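PDB 3OVG: amidohydrolase from Mycoplasma synoviae, which hydrolyses 1,4-lactones, among them D-xylono-1,4-lactone 5-phosphate and L-arabino-1,4-lactone 5-phosphate, with the help of two zinc ions per subunit. Local coordinates for residues I185-A199 / K211-Y225. Numbering follows the deposited sequence.
Sequences ILVHTQLGTMALEVA and KIQISHLNKNPDKYY. With ZN (zinc ion), chain H; PO4 (phosphate ion), chain I.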
# COMPACT_ATOMS: atom_id res chain seq x y z
N ILE A 185 7.65 11.88 -35.85
CA ILE A 185 6.97 10.99 -34.92
C ILE A 185 8.03 10.62 -33.89
O ILE A 185 9.17 10.34 -34.26
CB ILE A 185 6.50 9.69 -35.65
CG1 ILE A 185 5.39 10.00 -36.68
CG2 ILE A 185 6.06 8.63 -34.69
CD1 ILE A 185 5.04 8.82 -37.55
N LEU A 186 7.68 10.65 -32.61
CA LEU A 186 8.51 9.95 -31.62
C LEU A 186 7.65 9.02 -30.76
O LEU A 186 6.59 9.42 -30.23
CB LEU A 186 9.31 10.93 -30.76
CG LEU A 186 10.22 10.30 -29.67
CD1 LEU A 186 11.53 11.09 -29.43
CD2 LEU A 186 9.47 10.13 -28.34
N VAL A 187 8.08 7.77 -30.63
CA VAL A 187 7.37 6.79 -29.81
C VAL A 187 8.10 6.40 -28.51
O VAL A 187 9.28 6.03 -28.55
CB VAL A 187 7.01 5.53 -30.61
CG1 VAL A 187 6.06 4.61 -29.77
CG2 VAL A 187 6.29 5.92 -31.93
N HIS A 188 7.39 6.51 -27.37
CA HIS A 188 7.85 6.01 -26.06
C HIS A 188 7.66 4.50 -26.03
O HIS A 188 6.54 4.02 -26.17
CB HIS A 188 7.02 6.67 -24.91
CG HIS A 188 6.89 5.82 -23.67
ND1 HIS A 188 7.48 6.16 -22.46
CD2 HIS A 188 6.25 4.65 -23.44
CE1 HIS A 188 7.20 5.24 -21.55
NE2 HIS A 188 6.45 4.31 -22.12
N THR A 189 8.73 3.72 -25.85
CA THR A 189 8.55 2.30 -25.56
C THR A 189 8.76 2.12 -24.06
O THR A 189 9.43 2.95 -23.43
CB THR A 189 9.51 1.39 -26.35
OG1 THR A 189 10.86 1.70 -25.99
CG2 THR A 189 9.32 1.61 -27.86
N GLN A 190 8.18 1.08 -23.47
CA GLN A 190 8.27 0.90 -22.02
C GLN A 190 9.40 -0.10 -21.75
O GLN A 190 9.32 -1.23 -22.16
CB GLN A 190 6.95 0.40 -21.51
CG GLN A 190 6.83 0.29 -20.00
CD GLN A 190 7.08 1.61 -19.31
OE1 GLN A 190 6.74 2.68 -19.84
NE2 GLN A 190 7.66 1.54 -18.13
N LEU A 191 10.48 0.34 -21.10
CA LEU A 191 11.67 -0.51 -20.92
C LEU A 191 12.27 -0.99 -22.24
O LEU A 191 13.02 -1.96 -22.27
CB LEU A 191 11.39 -1.70 -19.99
CG LEU A 191 11.64 -1.45 -18.50
CD1 LEU A 191 11.17 -0.07 -18.06
CD2 LEU A 191 11.06 -2.54 -17.59
N GLY A 192 11.96 -0.28 -23.33
CA GLY A 192 12.57 -0.52 -24.62
C GLY A 192 12.05 -1.80 -25.27
O GLY A 192 12.73 -2.39 -26.12
N THR A 193 10.86 -2.23 -24.84
CA THR A 193 10.19 -3.39 -25.43
C THR A 193 9.29 -3.02 -26.64
O THR A 193 8.76 -1.88 -26.74
CB THR A 193 9.32 -4.16 -24.41
OG1 THR A 193 8.24 -3.31 -23.93
CG2 THR A 193 10.15 -4.68 -23.22
N MSE A 194 9.11 -4.00 -27.52
CA MSE A 194 8.24 -3.89 -28.69
C MSE A 194 8.69 -2.84 -29.70
O MSE A 194 7.91 -2.40 -30.56
CB MSE A 194 6.80 -3.56 -28.27
CG MSE A 194 6.28 -4.47 -27.17
SE MSE A 194 6.23 -6.34 -27.77
CE MSE A 194 4.75 -6.26 -29.12
N ALA A 195 9.95 -2.44 -29.61
CA ALA A 195 10.43 -1.34 -30.45
C ALA A 195 10.38 -1.73 -31.94
O ALA A 195 10.00 -0.94 -32.80
CB ALA A 195 11.82 -0.94 -30.05
N LEU A 196 10.78 -2.97 -32.23
CA LEU A 196 10.77 -3.47 -33.60
C LEU A 196 9.34 -3.36 -34.15
O LEU A 196 9.10 -2.94 -35.28
CB LEU A 196 11.21 -4.94 -33.60
CG LEU A 196 11.23 -5.65 -34.95
CD1 LEU A 196 12.15 -4.88 -35.94
CD2 LEU A 196 11.67 -7.09 -34.78
N GLU A 197 8.38 -3.75 -33.33
CA GLU A 197 7.01 -3.86 -33.76
C GLU A 197 6.37 -2.46 -33.92
O GLU A 197 5.66 -2.23 -34.87
CB GLU A 197 6.23 -4.76 -32.79
CG GLU A 197 6.61 -6.27 -32.92
CD GLU A 197 7.97 -6.57 -32.31
OE1 GLU A 197 8.36 -5.89 -31.35
OE2 GLU A 197 8.66 -7.49 -32.77
N VAL A 198 6.66 -1.54 -33.01
CA VAL A 198 6.27 -0.15 -33.20
C VAL A 198 6.75 0.36 -34.58
O VAL A 198 5.94 0.87 -35.38
CB VAL A 198 6.82 0.72 -32.10
CG1 VAL A 198 6.81 2.19 -32.56
CG2 VAL A 198 6.00 0.49 -30.84
N ALA A 199 8.03 0.16 -34.86
CA ALA A 199 8.63 0.50 -36.16
C ALA A 199 7.86 -0.09 -37.34
O ALA A 199 7.43 0.64 -38.24
CB ALA A 199 10.15 0.09 -36.24
N LYS A 211 11.13 9.68 -40.62
CA LYS A 211 10.47 10.64 -39.70
C LYS A 211 10.27 10.07 -38.29
O LYS A 211 9.70 10.75 -37.40
CB LYS A 211 9.10 11.03 -40.24
CG LYS A 211 9.08 11.80 -41.55
CD LYS A 211 9.74 13.18 -41.42
CE LYS A 211 11.25 13.12 -41.75
NZ LYS A 211 11.75 14.43 -42.23
N ILE A 212 10.75 8.85 -38.07
CA ILE A 212 10.42 8.10 -36.87
C ILE A 212 11.58 8.00 -35.90
O ILE A 212 12.64 7.45 -36.23
CB ILE A 212 9.98 6.65 -37.20
CG1 ILE A 212 8.81 6.63 -38.21
CG2 ILE A 212 9.73 5.81 -35.89
CD1 ILE A 212 8.29 5.21 -38.50
N GLN A 213 11.35 8.49 -34.69
CA GLN A 213 12.22 8.15 -33.57
C GLN A 213 11.54 7.22 -32.57
O GLN A 213 10.31 7.35 -32.28
CB GLN A 213 12.63 9.41 -32.82
CG GLN A 213 13.69 10.25 -33.52
CD GLN A 213 13.91 11.55 -32.78
OE1 GLN A 213 13.14 12.50 -32.96
NE2 GLN A 213 14.97 11.61 -31.96
N ILE A 214 12.33 6.29 -32.03
CA ILE A 214 11.84 5.43 -30.98
C ILE A 214 12.65 5.63 -29.70
O ILE A 214 13.86 5.41 -29.69
CB ILE A 214 11.82 3.95 -31.39
CG1 ILE A 214 10.95 3.74 -32.64
CG2 ILE A 214 11.25 3.10 -30.23
CD1 ILE A 214 10.75 2.28 -32.98
N SER A 215 11.98 6.03 -28.61
CA SER A 215 12.68 6.39 -27.37
C SER A 215 12.79 5.22 -26.39
O SER A 215 12.02 4.25 -26.48
CB SER A 215 11.95 7.57 -26.68
OG SER A 215 12.57 8.81 -26.97
N HIS A 216 13.74 5.35 -25.46
CA HIS A 216 13.97 4.46 -24.30
C HIS A 216 14.58 3.07 -24.57
O HIS A 216 14.54 2.21 -23.69
CB HIS A 216 12.73 4.30 -23.44
CG HIS A 216 12.00 5.57 -23.21
ND1 HIS A 216 12.65 6.73 -22.82
CD2 HIS A 216 10.69 5.89 -23.31
CE1 HIS A 216 11.77 7.71 -22.72
NE2 HIS A 216 10.57 7.22 -23.01
N LEU A 217 15.20 2.88 -25.72
CA LEU A 217 15.79 1.59 -25.96
C LEU A 217 16.93 1.38 -24.96
O LEU A 217 17.34 0.25 -24.72
CB LEU A 217 16.32 1.47 -27.39
CG LEU A 217 15.31 0.99 -28.45
CD1 LEU A 217 14.94 -0.48 -28.18
CD2 LEU A 217 14.10 1.89 -28.50
N ASN A 218 17.45 2.47 -24.40
CA ASN A 218 18.49 2.37 -23.36
C ASN A 218 18.09 1.49 -22.16
O ASN A 218 18.96 0.99 -21.42
CB ASN A 218 18.90 3.77 -22.90
CG ASN A 218 17.70 4.65 -22.68
OD1 ASN A 218 17.08 5.13 -23.64
ND2 ASN A 218 17.31 4.84 -21.39
N LYS A 219 16.79 1.31 -21.97
CA LYS A 219 16.27 0.42 -20.90
C LYS A 219 16.16 -1.07 -21.28
O LYS A 219 15.74 -1.91 -20.48
CB LYS A 219 14.93 0.97 -20.40
CG LYS A 219 15.12 2.23 -19.55
CD LYS A 219 13.82 2.95 -19.23
CE LYS A 219 14.12 4.24 -18.44
NZ LYS A 219 12.87 4.95 -18.05
N ASN A 220 16.54 -1.41 -22.51
CA ASN A 220 16.61 -2.78 -22.97
C ASN A 220 17.98 -2.87 -23.65
O ASN A 220 18.05 -2.82 -24.86
CB ASN A 220 15.49 -3.05 -23.98
CG ASN A 220 15.49 -4.48 -24.55
OD1 ASN A 220 16.26 -5.32 -24.11
ND2 ASN A 220 14.62 -4.75 -25.56
N PRO A 221 19.06 -3.00 -22.86
CA PRO A 221 20.46 -2.84 -23.31
C PRO A 221 20.95 -4.03 -24.14
O PRO A 221 21.82 -4.79 -23.72
CB PRO A 221 21.27 -2.73 -22.00
CG PRO A 221 20.29 -2.99 -20.88
CD PRO A 221 18.95 -3.32 -21.43
N ASP A 222 20.38 -4.20 -25.32
CA ASP A 222 20.62 -5.38 -26.10
C ASP A 222 21.14 -4.87 -27.46
O ASP A 222 20.36 -4.37 -28.30
CB ASP A 222 19.28 -6.13 -26.20
CG ASP A 222 19.38 -7.43 -26.96
OD1 ASP A 222 20.16 -7.51 -27.94
OD2 ASP A 222 18.63 -8.36 -26.61
N LYS A 223 22.46 -4.92 -27.64
CA LYS A 223 23.05 -4.30 -28.82
C LYS A 223 22.58 -4.95 -30.12
O LYS A 223 22.54 -4.27 -31.16
CB LYS A 223 24.58 -4.29 -28.74
CG LYS A 223 25.23 -5.65 -28.91
CD LYS A 223 26.59 -5.63 -28.21
CE LYS A 223 27.45 -6.83 -28.60
NZ LYS A 223 28.83 -6.62 -28.07
N TYR A 224 22.22 -6.23 -30.05
CA TYR A 224 21.79 -7.00 -31.21
C TYR A 224 20.41 -6.54 -31.63
O TYR A 224 20.13 -6.37 -32.80
CB TYR A 224 21.79 -8.52 -30.89
CG TYR A 224 23.15 -9.01 -30.44
CD1 TYR A 224 24.20 -9.12 -31.34
CD2 TYR A 224 23.40 -9.33 -29.12
CE1 TYR A 224 25.49 -9.56 -30.93
CE2 TYR A 224 24.65 -9.78 -28.69
CZ TYR A 224 25.69 -9.89 -29.61
OH TYR A 224 26.91 -10.33 -29.19
N TYR A 225 19.56 -6.34 -30.63
CA TYR A 225 18.22 -5.82 -30.85
C TYR A 225 18.29 -4.42 -31.45
O TYR A 225 17.54 -4.11 -32.36
CB TYR A 225 17.44 -5.82 -29.52
CG TYR A 225 15.95 -5.45 -29.64
CD1 TYR A 225 15.11 -6.17 -30.48
CD2 TYR A 225 15.41 -4.40 -28.90
CE1 TYR A 225 13.75 -5.84 -30.61
CE2 TYR A 225 14.07 -4.05 -29.01
CZ TYR A 225 13.23 -4.78 -29.86
OH TYR A 225 11.89 -4.46 -29.95
ZN ZN H . 8.62 8.28 -22.12
P PO4 I . 11.95 7.34 -14.15
O1 PO4 I . 11.31 8.62 -14.71
O2 PO4 I . 11.41 7.01 -12.73
O3 PO4 I . 11.63 6.19 -15.11
O4 PO4 I . 13.47 7.53 -14.15
O HOH W 1 10.50 -6.71 -30.07
O HOH W 2 10.02 9.47 -20.45
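Lys211 opens the pairing by taking the N-H of Ile185 on its carbonyl oxygen, and from there strand 212-215 runs parallel to strand 185-190. Gln213 gives its N-H to Ile185 O and receives that of Val187; its side chain lies obliquely against Leu186. Ile214 faces the other way, toward helix 195-205. With CG1 anti to the carbonyl carbon (chi1 -58°), its CD1 reaches over to Val198, Ala199 and the backbone oxygen of Ala195, while its CG2 is squeezed against Thr189 CG2 at 3.4 Å. Ser215 N bonds to Val187 O, and Ser215 O accepts Thr189 OG1 at 2.8 Å; the serine OG lies against both methyls of Leu186 and hydrogen-bonds to His26. At the strand end, His216 NE2 and His188 ND1 bind the same zinc ion, each at 2.4 Å, their rings steeply inclined at 76°. Asp240 hydrogen-bonds to His216 ND1, holding the ring from its other nitrogen. Leu217 turns its CD1 onto Ala195 CB, and Lys219 passes its CB over the backbone of Leu191 before running out, extended, to a weak hydrogen bond from NZ to O3 of a phosphate ion, probably from the crystallisation liquor. Asn220 ND2 reaches Gly192 O at 3.1 Å from above the carbonyl plane. Finally, Tyr225 rests CE2 and CE1 near the CB atoms of Ala195 and Leu196; its OH accepts Leu196 N at 2.9 Å, near the start of the helix, and shares a water with Glu197, whose carboxylate is paired with Arg301 of the second subunit. This is a beta-alpha-beta unit of the phosphotriesterase-family TIM barrel, with zinc ligands at the C-terminal ends of neighbouring strands.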